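Local coordinates for butyryl-CoA dehydrogenase (Marinomonas mediterranea, PDB 6CXT), which is a flavoprotein of the acyl-CoA dehydrogenase family and binds flavin-adenine dinucleotide and the ligand FK4, at residues Ser238-Arg243 against Val310-Ala315; Leu246-Val251 against Leu297-Ala302; Asp164-Tyr169 against Val212-Cys217. All coordinates share one frame; numbering follows the deposited sequence.

Interaction 1: Ser238-Arg243 against Val310-Ala315; sequences SMDWER and VDNTKA. With FK4 (S-[2-({N-[(2R)-2-hydroxy-4-{[(R)-hydroxy(oxo)-lambda~5~-phosphanyl]oxy}-3,3-dimethylbutanoyl]-beta-alanyl}amino)ethyl] 1H-pyrrole-2-carbothioate), chain C.
D240, within helix 231-245, meets N312, the residue just before helix 313-338 and at its N-cap position; both lie in the C-terminal helical domain of the acyl-CoA dehydrogenase fold. The direct link is a hydrogen bond from N312 ND2 to D240 OD2, 2.7 Å long and nearly straight (168°). It uses the syn lone pair of OD2, and the acceptor lies in the amide plane of N312, although carboxylate and amide planes are turned 43° apart. The side chain of D240 leaves its helix toward the other segment with CG anti to the backbone N (chi1 -161°), which carries the carboxylate across the gap. Asparagine suits the opposite place because its amide offers both a donor and an acceptor: a water bridges its OD1 to D240 OD2. The same carboxylate oxygen forms a salt bridge with K306, so three partners share OD2.

A second group of bonds shapes the start of helix 313-338. D311 OD1 accepts from the backbone N of T313, forming an Asx turn, and also from T313 OG1, while D311 OD2 pairs with R376 in a salt bridge. A short carboxylate and a beta-hydroxyl can thus tie the turn together.

One turn further along helix 231-245, R243 reaches the ligand. M239 CB lies over one face of the R243 guanidinium, and R243 NE donates a hydrogen bond to S363 O. R243 NH2 donates to two oxygens of FK4, O26 at 2.8 Å and O27 at 3.1 Å.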
loop_
_atom_site.group_PDB
_atom_site.type_symbol
_atom_site.label_atom_id
_atom_site.label_comp_id
_atom_site.label_asym_id
_atom_site.label_seq_id
_atom_site.Cartn_x
_atom_site.Cartn_y
_atom_site.Cartn_z
ATOM N N SER B 238 -25.100 -12.696 -16.491
ATOM C CA SER B 238 -24.384 -13.931 -16.112
ATOM C C SER B 238 -23.126 -13.538 -15.267
ATOM O O SER B 238 -22.814 -14.205 -14.316
ATOM C CB SER B 238 -24.070 -14.713 -17.371
ATOM O OG SER B 238 -22.726 -14.878 -17.683
ATOM N N MET B 239 -22.453 -12.466 -15.655
ATOM C CA MET B 239 -21.323 -11.910 -14.847
ATOM C C MET B 239 -21.821 -11.406 -13.493
ATOM O O MET B 239 -21.118 -11.510 -12.501
ATOM C CB MET B 239 -20.602 -10.819 -15.587
ATOM C CG MET B 239 -19.710 -11.298 -16.700
ATOM S SD MET B 239 -18.554 -12.618 -16.148
ATOM C CE MET B 239 -19.378 -14.123 -16.749
ATOM N N ASP B 240 -23.052 -10.912 -13.425
ATOM C CA ASP B 240 -23.583 -10.560 -12.108
ATOM C C ASP B 240 -23.676 -11.775 -11.204
ATOM O O ASP B 240 -23.337 -11.710 -10.014
ATOM C CB ASP B 240 -24.889 -9.789 -12.207
ATOM C CG ASP B 240 -25.202 -9.042 -10.937
ATOM O OD1 ASP B 240 -24.428 -8.104 -10.587
ATOM O OD2 ASP B 240 -26.202 -9.394 -10.283
ATOM N N TRP B 241 -24.083 -12.913 -11.763
ATOM C CA TRP B 241 -24.091 -14.150 -11.025
ATOM C C TRP B 241 -22.665 -14.640 -10.691
ATOM O O TRP B 241 -22.404 -15.066 -9.562
ATOM C CB TRP B 241 -24.806 -15.285 -11.826
ATOM C CG TRP B 241 -26.305 -15.205 -11.679
ATOM C CD1 TRP B 241 -27.225 -14.759 -12.626
ATOM C CD2 TRP B 241 -27.053 -15.582 -10.536
ATOM N NE1 TRP B 241 -28.496 -14.824 -12.108
ATOM C CE2 TRP B 241 -28.433 -15.336 -10.837
ATOM C CE3 TRP B 241 -26.709 -16.094 -9.274
ATOM C CZ2 TRP B 241 -29.433 -15.540 -9.909
ATOM C CZ3 TRP B 241 -27.701 -16.338 -8.376
ATOM C CH2 TRP B 241 -29.072 -16.075 -8.703
ATOM N N GLU B 242 -21.803 -14.634 -11.678
ATOM C CA GLU B 242 -20.451 -15.211 -11.512
ATOM C C GLU B 242 -19.596 -14.346 -10.549
ATOM O O GLU B 242 -18.980 -14.856 -9.617
ATOM C CB GLU B 242 -19.760 -15.317 -12.856
ATOM C CG GLU B 242 -18.445 -16.066 -12.746
ATOM C CD GLU B 242 -17.785 -16.234 -14.092
ATOM O OE1 GLU B 242 -18.089 -17.226 -14.768
ATOM O OE2 GLU B 242 -16.949 -15.402 -14.493
ATOM N N ARG B 243 -19.599 -13.036 -10.769
ATOM C CA ARG B 243 -18.778 -12.105 -9.970
ATOM C C ARG B 243 -19.230 -12.156 -8.517
ATOM O O ARG B 243 -18.423 -11.970 -7.614
ATOM C CB ARG B 243 -18.908 -10.689 -10.535
ATOM C CG ARG B 243 -18.123 -10.486 -11.844
ATOM C CD ARG B 243 -18.507 -9.109 -12.399
ATOM N NE ARG B 243 -17.995 -8.977 -13.756
ATOM C CZ ARG B 243 -18.450 -8.088 -14.656
ATOM N NH1 ARG B 243 -19.461 -7.285 -14.350
ATOM N NH2 ARG B 243 -17.906 -8.029 -15.874
ATOM N N VAL B 310 -32.835 -4.489 -6.877
ATOM C CA VAL B 310 -32.343 -3.115 -7.029
ATOM C C VAL B 310 -31.140 -3.309 -7.961
ATOM O O VAL B 310 -30.813 -4.451 -8.298
ATOM C CB VAL B 310 -31.962 -2.493 -5.662
ATOM C CG1 VAL B 310 -33.219 -2.284 -4.805
ATOM C CG2 VAL B 310 -30.931 -3.360 -4.918
ATOM N N ASP B 311 -30.497 -2.247 -8.426
ATOM C CA ASP B 311 -29.318 -2.477 -9.255
ATOM C C ASP B 311 -28.264 -2.882 -8.203
ATOM O O ASP B 311 -27.921 -2.058 -7.349
ATOM C CB ASP B 311 -28.876 -1.212 -10.009
ATOM C CG ASP B 311 -27.637 -1.448 -10.861
ATOM O OD1 ASP B 311 -27.059 -2.551 -10.750
ATOM O OD2 ASP B 311 -27.250 -0.554 -11.650
ATOM N N ASN B 312 -27.849 -4.150 -8.200
ATOM C CA ASN B 312 -26.790 -4.591 -7.254
ATOM C C ASN B 312 -25.397 -4.673 -7.856
ATOM O O ASN B 312 -24.539 -5.302 -7.281
ATOM C CB ASN B 312 -27.128 -5.946 -6.685
ATOM C CG ASN B 312 -27.363 -6.952 -7.780
ATOM O OD1 ASN B 312 -28.511 -7.129 -8.247
ATOM N ND2 ASN B 312 -26.309 -7.568 -8.246
ATOM N N THR B 313 -25.175 -4.056 -9.000
ATOM C CA THR B 313 -23.949 -4.196 -9.736
ATOM C C THR B 313 -22.769 -3.596 -8.960
ATOM O O THR B 313 -21.659 -4.196 -8.943
ATOM C CB THR B 313 -24.059 -3.515 -11.118
ATOM O OG1 THR B 313 -25.042 -4.217 -11.876
ATOM C CG2 THR B 313 -22.742 -3.597 -11.880
ATOM N N LYS B 314 -22.975 -2.411 -8.357
ATOM C CA LYS B 314 -21.882 -1.783 -7.560
ATOM C C LYS B 314 -21.410 -2.712 -6.443
ATOM O O LYS B 314 -20.209 -2.948 -6.327
ATOM C CB LYS B 314 -22.351 -0.454 -6.960
ATOM C CG LYS B 314 -21.224 0.374 -6.280
ATOM C CD LYS B 314 -21.793 1.721 -5.814
ATOM C CE LYS B 314 -22.677 1.484 -4.586
ATOM N NZ LYS B 314 -23.147 2.797 -4.160
ATOM N N ALA B 315 -22.345 -3.260 -5.657
ATOM C CA ALA B 315 -21.987 -4.132 -4.550
ATOM C C ALA B 315 -21.264 -5.377 -5.037
ATOM O O ALA B 315 -20.340 -5.882 -4.352
ATOM C CB ALA B 315 -23.210 -4.550 -3.747
HETATM O O01 FK4 C . -22.382 -3.944 -17.627
HETATM P P02 FK4 C . -22.028 -3.816 -19.145
HETATM O O03 FK4 C . -20.533 -4.073 -19.546
HETATM C C04 FK4 C . -19.517 -3.650 -18.683
HETATM C C05 FK4 C . -18.202 -3.358 -19.341
HETATM C C06 FK4 C . -17.200 -2.956 -18.226
HETATM C C07 FK4 C . -18.424 -2.198 -20.349
HETATM C C08 FK4 C . -17.684 -4.571 -20.157
HETATM O O09 FK4 C . -16.642 -4.231 -21.039
HETATM C C10 FK4 C . -17.288 -5.774 -19.277
HETATM N N11 FK4 C . -15.891 -6.158 -19.417
HETATM C C12 FK4 C . -15.415 -7.239 -18.629
HETATM C C13 FK4 C . -15.537 -8.589 -19.370
HETATM C C14 FK4 C . -15.649 -9.735 -18.457
HETATM N N15 FK4 C . -15.170 -10.899 -19.068
HETATM C C16 FK4 C . -15.275 -12.175 -18.360
HETATM C C17 FK4 C . -15.381 -13.361 -19.338
HETATM S S18 FK4 C . -15.986 -14.831 -18.559
HETATM C C19 FK4 C . -14.732 -15.167 -17.322
HETATM C C20 FK4 C . -15.087 -16.501 -16.798
HETATM C C21 FK4 C . -14.326 -17.338 -16.013
HETATM C C22 FK4 C . -15.139 -18.464 -15.765
HETATM C C23 FK4 C . -16.381 -18.281 -16.422
HETATM N N24 FK4 C . -16.373 -17.087 -17.049
HETATM O O25 FK4 C . -13.615 -14.612 -17.423
HETATM O O26 FK4 C . -16.137 -9.692 -17.330
HETATM O O27 FK4 C . -18.052 -6.368 -18.443
HETATM O O28 FK4 C . -22.874 -4.794 -19.891
HETATM O O HOH W 1 -29.031 -8.017 -10.875
#

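Interaction 2: Leu246-Val251 against Leu297-Ala302; sequences LFAIFV and LMLYYA
L299 carries its CG anti to the backbone N (chi1 169°), and this, with chi2 at 64°, extends the side chain across the gap so that its CD2 methyl reaches A248 and V251. V251 answers with chi1 also at 169°, which sends CG1 anti to the backbone N and leaves CG2 beside that N as the methyl in contact. The two branched side chains meet at an oblique angle.

One methyl does the work on the L299 side. L299 CD2 lies 3.8 Å from A248 CA and equally close to A248 CB, so it rests on the backbone of the opposing helix as well as on its side chain. V251 CG2 comes within 3.9 Å of L299 CD2. Alanine suits position 248 because its small CB lets the leucine come down onto the main chain, and the A248 and L299 CA atoms are 7.0 Å apart. The beta-branched V251, one helical turn further on, supplies a second apolar surface without a long, flexible chain.

The contact joins helix 248-267 to helix 279-306 in the C-terminal domain, which in acyl-CoA dehydrogenases is an all-helical bundle. All three touching residues are buried, and apolar packing alone connects the two segments. Helix 64-77 closes in beside them, with I71 on A248 and E72 on V251, while I323 of helix 313-338 also touches V251.

The end of F247 leads away from the other helix. F250 CE2 lies 3.6 Å above one face of the F247 ring, toward its rim, and F250 also meets the ring of F327. On the other helix, Y300 OH hydrogen-bonds to E72 and K69, and Y301 packs edge-to-face on F3 of a second subunit.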
loop_
_atom_site.group_PDB
_atom_site.type_symbol
_atom_site.label_atom_id
_atom_site.label_comp_id
_atom_site.label_asym_id
_atom_site.label_seq_id
_atom_site.Cartn_x
_atom_site.Cartn_y
_atom_site.Cartn_z
ATOM N N LEU B 246 -19.269 -16.953 -7.606
ATOM C CA LEU B 246 -18.081 -17.777 -7.835
ATOM C C LEU B 246 -16.998 -17.382 -6.800
ATOM O O LEU B 246 -16.292 -18.233 -6.261
ATOM C CB LEU B 246 -17.582 -17.644 -9.277
ATOM C CG LEU B 246 -16.313 -18.428 -9.689
ATOM C CD1 LEU B 246 -16.333 -18.747 -11.191
ATOM C CD2 LEU B 246 -15.010 -17.638 -9.356
ATOM N N PHE B 247 -16.943 -16.101 -6.461
ATOM C CA PHE B 247 -15.834 -15.551 -5.612
ATOM C C PHE B 247 -15.996 -15.928 -4.143
ATOM O O PHE B 247 -15.045 -15.782 -3.346
ATOM C CB PHE B 247 -15.695 -14.022 -5.861
ATOM C CG PHE B 247 -14.998 -13.740 -7.184
ATOM C CD1 PHE B 247 -15.697 -13.947 -8.433
ATOM C CD2 PHE B 247 -13.661 -13.385 -7.232
ATOM C CE1 PHE B 247 -15.039 -13.846 -9.620
ATOM C CE2 PHE B 247 -12.991 -13.230 -8.457
ATOM C CZ PHE B 247 -13.680 -13.484 -9.646
ATOM N N ALA B 248 -17.168 -16.443 -3.782
ATOM C CA ALA B 248 -17.354 -17.067 -2.451
ATOM C C ALA B 248 -16.300 -18.160 -2.199
ATOM O O ALA B 248 -15.870 -18.351 -1.054
ATOM C CB ALA B 248 -18.748 -17.647 -2.327
ATOM N N ILE B 249 -15.867 -18.855 -3.267
ATOM C CA ILE B 249 -14.798 -19.876 -3.155
ATOM C C ILE B 249 -13.580 -19.295 -2.389
ATOM O O ILE B 249 -13.011 -19.937 -1.457
ATOM C CB ILE B 249 -14.322 -20.391 -4.531
ATOM C CG1 ILE B 249 -15.479 -21.124 -5.272
ATOM C CG2 ILE B 249 -13.125 -21.323 -4.369
ATOM C CD1 ILE B 249 -15.162 -21.291 -6.761
ATOM N N PHE B 250 -13.175 -18.106 -2.796
ATOM C CA PHE B 250 -11.872 -17.579 -2.357
ATOM C C PHE B 250 -11.969 -16.999 -0.953
ATOM O O PHE B 250 -10.962 -16.904 -0.273
ATOM C CB PHE B 250 -11.432 -16.498 -3.327
ATOM C CG PHE B 250 -11.491 -16.973 -4.767
ATOM C CD1 PHE B 250 -10.874 -18.200 -5.138
ATOM C CD2 PHE B 250 -12.164 -16.209 -5.751
ATOM C CE1 PHE B 250 -10.972 -18.708 -6.456
ATOM C CE2 PHE B 250 -12.214 -16.677 -7.082
ATOM C CZ PHE B 250 -11.665 -17.919 -7.431
ATOM N N VAL B 251 -13.158 -16.590 -0.541
ATOM C CA VAL B 251 -13.364 -16.205 0.857
ATOM C C VAL B 251 -13.120 -17.449 1.742
ATOM O O VAL B 251 -12.393 -17.379 2.744
ATOM C CB VAL B 251 -14.797 -15.663 1.099
ATOM C CG1 VAL B 251 -15.089 -15.511 2.599
ATOM C CG2 VAL B 251 -14.995 -14.310 0.382
ATOM N N LEU B 297 -17.952 -9.951 4.519
ATOM C CA LEU B 297 -19.119 -9.080 4.694
ATOM C C LEU B 297 -19.566 -8.477 3.341
ATOM O O LEU B 297 -20.751 -8.291 3.126
ATOM C CB LEU B 297 -18.787 -7.923 5.661
ATOM C CG LEU B 297 -18.654 -8.436 7.151
ATOM C CD1 LEU B 297 -18.094 -7.356 8.091
ATOM C CD2 LEU B 297 -20.006 -8.933 7.696
ATOM N N MET B 298 -18.605 -8.060 2.505
ATOM C CA MET B 298 -18.905 -7.512 1.198
ATOM C C MET B 298 -19.598 -8.524 0.312
ATOM O O MET B 298 -20.500 -8.139 -0.415
ATOM C CB MET B 298 -17.626 -6.966 0.521
ATOM C CG MET B 298 -17.191 -5.771 1.361
ATOM S SD MET B 298 -15.662 -5.105 0.710
ATOM C CE MET B 298 -16.234 -4.259 -0.748
ATOM N N LEU B 299 -19.186 -9.788 0.421
ATOM C CA LEU B 299 -19.831 -10.892 -0.313
ATOM C C LEU B 299 -21.281 -11.058 0.160
ATOM O O LEU B 299 -22.204 -11.134 -0.662
ATOM C CB LEU B 299 -18.994 -12.169 -0.036
ATOM C CG LEU B 299 -19.602 -13.512 -0.485
ATOM C CD1 LEU B 299 -19.741 -13.548 -2.024
ATOM C CD2 LEU B 299 -18.848 -14.721 0.108
ATOM N N TYR B 300 -21.455 -11.141 1.481
ATOM C CA TYR B 300 -22.795 -11.322 2.091
ATOM C C TYR B 300 -23.719 -10.172 1.687
ATOM O O TYR B 300 -24.853 -10.389 1.273
ATOM C CB TYR B 300 -22.721 -11.460 3.611
ATOM C CG TYR B 300 -22.033 -12.721 4.101
ATOM C CD1 TYR B 300 -21.664 -13.769 3.193
ATOM C CD2 TYR B 300 -21.697 -12.856 5.459
ATOM C CE1 TYR B 300 -21.038 -14.905 3.660
ATOM C CE2 TYR B 300 -21.070 -14.012 5.946
ATOM C CZ TYR B 300 -20.723 -15.015 5.028
ATOM O OH TYR B 300 -20.100 -16.137 5.486
ATOM N N TYR B 301 -23.185 -8.947 1.731
ATOM C CA TYR B 301 -23.934 -7.800 1.329
ATOM C C TYR B 301 -24.315 -7.860 -0.161
ATOM O O TYR B 301 -25.504 -7.599 -0.490
ATOM C CB TYR B 301 -23.205 -6.511 1.676
ATOM C CG TYR B 301 -23.965 -5.300 1.236
ATOM C CD1 TYR B 301 -25.225 -4.987 1.807
ATOM C CD2 TYR B 301 -23.466 -4.464 0.218
ATOM C CE1 TYR B 301 -25.939 -3.857 1.393
ATOM C CE2 TYR B 301 -24.188 -3.325 -0.197
ATOM C CZ TYR B 301 -25.405 -3.034 0.413
ATOM O OH TYR B 301 -26.099 -1.930 -0.031
ATOM N N ALA B 302 -23.364 -8.212 -1.054
ATOM C CA ALA B 302 -23.646 -8.293 -2.483
ATOM C C ALA B 302 -24.704 -9.383 -2.715
ATOM O O ALA B 302 -25.637 -9.127 -3.493
ATOM C CB ALA B 302 -22.392 -8.653 -3.297
#

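Interaction 3: Asp164-Tyr169 against Val212-Cys217; sequences DYYVVY and VFFDNC
The ring of F214 drives its edge toward the face of Y166 in a T-shaped pair, with centroids 5.7 Å apart and planes at 85°. The leading atom is F214 CZ, which comes within 4.0 Å of Y166 CG. The same CZ touches V168 CG2 at 3.6 Å, so one ring atom touches both an aromatic and an aliphatic side chain. V212 and Y166 extend toward each other from the two strands: V212 CG1 stands over one face of the tyrosine ring, 4.1 Å above the plane and off-centre, near the ring's edge atoms, while CG2 lies near CE1.

These side chains fill the space between two sheets of the acyl-CoA dehydrogenase middle domain, a beta domain. Strand 165-171 belongs to one sheet and strand 209-220 to the other; the short segments run 67° apart and their axes come no closer than 10.9 Å. Y166 and V168, two positions apart on a strand, both project toward the other sheet, as do V212 and F214. The long rings of Y166 and F214 bridge the nearly 11 Å between the strand axes, while the compact V168 and V212 pack against them.

Further out, V186 touches both V168 and F214, while L150 lies on V168 and V157 on V212. V195 of strand 193-195 touches Y166, and I193 touches F214. The tyrosine places its one polar side-chain atom beyond the apolar contact, where Y166 OH hydrogen-bonds to G160 O. C217 SG lies at the edge of the F214 ring, in its plane, past the corner at D215 and N216.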
loop_
_atom_site.group_PDB
_atom_site.type_symbol
_atom_site.label_atom_id
_atom_site.label_comp_id
_atom_site.label_asym_id
_atom_site.label_seq_id
_atom_site.Cartn_x
_atom_site.Cartn_y
_atom_site.Cartn_z
ATOM N N ASP B 164 -19.595 -30.071 -22.612
ATOM C CA ASP B 164 -20.678 -30.670 -23.400
ATOM C C ASP B 164 -21.497 -29.607 -24.112
ATOM O O ASP B 164 -22.131 -29.908 -25.122
ATOM C CB ASP B 164 -21.555 -31.535 -22.521
ATOM C CG ASP B 164 -20.795 -32.693 -21.971
ATOM O OD1 ASP B 164 -20.273 -33.487 -22.776
ATOM O OD2 ASP B 164 -20.638 -32.785 -20.737
ATOM N N TYR B 165 -21.451 -28.368 -23.616
ATOM C CA TYR B 165 -22.077 -27.211 -24.223
ATOM C C TYR B 165 -21.236 -25.969 -24.004
ATOM O O TYR B 165 -20.597 -25.861 -22.964
ATOM C CB TYR B 165 -23.370 -26.903 -23.518
ATOM C CG TYR B 165 -24.338 -28.054 -23.499
ATOM C CD1 TYR B 165 -25.137 -28.360 -24.644
ATOM C CD2 TYR B 165 -24.483 -28.812 -22.365
ATOM C CE1 TYR B 165 -26.030 -29.416 -24.616
ATOM C CE2 TYR B 165 -25.384 -29.861 -22.324
ATOM C CZ TYR B 165 -26.156 -30.150 -23.446
ATOM O OH TYR B 165 -27.045 -31.196 -23.329
ATOM N N TYR B 166 -21.223 -25.079 -24.984
ATOM C CA TYR B 166 -20.632 -23.738 -24.868
ATOM C C TYR B 166 -21.715 -22.706 -24.857
ATOM O O TYR B 166 -22.610 -22.745 -25.704
ATOM C CB TYR B 166 -19.720 -23.450 -26.016
ATOM C CG TYR B 166 -18.619 -24.445 -26.066
ATOM C CD1 TYR B 166 -17.489 -24.323 -25.213
ATOM C CD2 TYR B 166 -18.696 -25.552 -26.928
ATOM C CE1 TYR B 166 -16.445 -25.265 -25.251
ATOM C CE2 TYR B 166 -17.659 -26.516 -26.954
ATOM C CZ TYR B 166 -16.539 -26.361 -26.129
ATOM O OH TYR B 166 -15.568 -27.344 -26.147
ATOM N N VAL B 167 -21.692 -21.786 -23.882
ATOM C CA VAL B 167 -22.562 -20.578 -24.012
ATOM C C VAL B 167 -21.708 -19.563 -24.746
ATOM O O VAL B 167 -20.695 -19.087 -24.219
ATOM C CB VAL B 167 -23.044 -20.090 -22.625
ATOM C CG1 VAL B 167 -23.906 -18.852 -22.742
ATOM C CG2 VAL B 167 -23.769 -21.200 -21.911
ATOM N N VAL B 168 -22.092 -19.213 -25.968
ATOM C CA VAL B 168 -21.218 -18.496 -26.887
ATOM C C VAL B 168 -21.918 -17.182 -27.178
ATOM O O VAL B 168 -23.137 -17.179 -27.349
ATOM C CB VAL B 168 -21.050 -19.293 -28.184
ATOM C CG1 VAL B 168 -20.208 -18.557 -29.219
ATOM C CG2 VAL B 168 -20.443 -20.645 -27.860
ATOM N N TYR B 169 -21.147 -16.089 -27.196
ATOM C CA TYR B 169 -21.679 -14.752 -27.411
ATOM C C TYR B 169 -21.124 -14.326 -28.753
ATOM O O TYR B 169 -19.914 -14.420 -28.994
ATOM C CB TYR B 169 -21.278 -13.778 -26.214
ATOM C CG TYR B 169 -21.977 -14.160 -24.936
ATOM C CD1 TYR B 169 -21.432 -15.117 -24.061
ATOM C CD2 TYR B 169 -23.152 -13.559 -24.574
ATOM C CE1 TYR B 169 -22.104 -15.501 -22.920
ATOM C CE2 TYR B 169 -23.819 -13.919 -23.412
ATOM C CZ TYR B 169 -23.282 -14.873 -22.586
ATOM O OH TYR B 169 -23.963 -15.211 -21.451
ATOM N N VAL B 212 -11.106 -22.325 -28.315
ATOM C CA VAL B 212 -12.199 -23.073 -28.953
ATOM C C VAL B 212 -12.499 -22.309 -30.233
ATOM O O VAL B 212 -12.634 -21.067 -30.188
ATOM C CB VAL B 212 -13.481 -23.186 -28.103
ATOM C CG1 VAL B 212 -14.524 -24.079 -28.842
ATOM C CG2 VAL B 212 -13.198 -23.790 -26.703
ATOM N N PHE B 213 -12.522 -23.031 -31.367
ATOM C CA PHE B 213 -12.843 -22.412 -32.683
ATOM C C PHE B 213 -14.201 -22.956 -33.194
ATOM O O PHE B 213 -14.516 -24.144 -33.011
ATOM C CB PHE B 213 -11.702 -22.577 -33.718
ATOM C CG PHE B 213 -11.850 -21.639 -34.909
ATOM C CD1 PHE B 213 -11.346 -20.315 -34.864
ATOM C CD2 PHE B 213 -12.564 -22.038 -36.095
ATOM C CE1 PHE B 213 -11.521 -19.435 -35.957
ATOM C CE2 PHE B 213 -12.736 -21.143 -37.178
ATOM C CZ PHE B 213 -12.220 -19.850 -37.105
ATOM N N PHE B 214 -15.004 -22.064 -33.767
ATOM C CA PHE B 214 -16.320 -22.429 -34.307
ATOM C C PHE B 214 -16.213 -22.143 -35.786
ATOM O O PHE B 214 -16.107 -20.977 -36.216
ATOM C CB PHE B 214 -17.407 -21.620 -33.624
ATOM C CG PHE B 214 -17.515 -21.882 -32.147
ATOM C CD1 PHE B 214 -18.271 -22.948 -31.647
ATOM C CD2 PHE B 214 -16.838 -21.047 -31.229
ATOM C CE1 PHE B 214 -18.398 -23.209 -30.283
ATOM C CE2 PHE B 214 -16.954 -21.304 -29.847
ATOM C CZ PHE B 214 -17.719 -22.372 -29.365
ATOM N N ASP B 215 -16.103 -23.213 -36.559
ATOM C CA ASP B 215 -15.926 -23.113 -38.014
ATOM C C ASP B 215 -17.273 -23.462 -38.649
ATOM O O ASP B 215 -17.610 -24.665 -38.784
ATOM C CB ASP B 215 -14.824 -24.087 -38.464
ATOM C CG ASP B 215 -14.661 -24.167 -39.984
ATOM O OD1 ASP B 215 -15.136 -23.305 -40.723
ATOM O OD2 ASP B 215 -14.002 -25.113 -40.445
ATOM N N ASN B 216 -18.049 -22.424 -38.985
ATOM C CA ASN B 216 -19.380 -22.614 -39.615
ATOM C C ASN B 216 -20.199 -23.650 -38.907
ATOM O O ASN B 216 -20.566 -24.685 -39.470
ATOM C CB ASN B 216 -19.226 -22.930 -41.126
ATOM C CG ASN B 216 -18.780 -21.690 -41.927
ATOM O OD1 ASN B 216 -19.354 -20.593 -41.802
ATOM N ND2 ASN B 216 -17.742 -21.852 -42.732
ATOM N N CYS B 217 -20.465 -23.394 -37.636
ATOM C CA CYS B 217 -21.223 -24.298 -36.818
ATOM C C CYS B 217 -22.659 -23.908 -37.035
ATOM O O CYS B 217 -23.022 -22.739 -36.804
ATOM C CB CYS B 217 -20.865 -24.112 -35.319
ATOM S SG CYS B 217 -19.225 -24.780 -35.009
#

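In the fold
Interactions 1 and 2 belong to the same helical domain, with centres about 12 Å apart. Interaction 2 is nested along the chain inside interaction 1, and consecutive helices connect them: 231-245 leads to 248-267, and 279-306 to 313-338. They touch, E242 O lying 3.6 Å from F247 CD1. Interaction 3, in the middle domain, is centred about 25 Å from the centre of interaction 1 yet touches it, S238 OG lying 4.0 Å from Y169 OH; its nearest atoms to interaction 2 are about 13 Å away. Interaction 1 includes FK4-pocket residues, whereas the side chain of A248 is about 14 Å from FK4; that of Y166 is about 11 Å from FK4 and 8 Å from flavin-adenine dinucleotide.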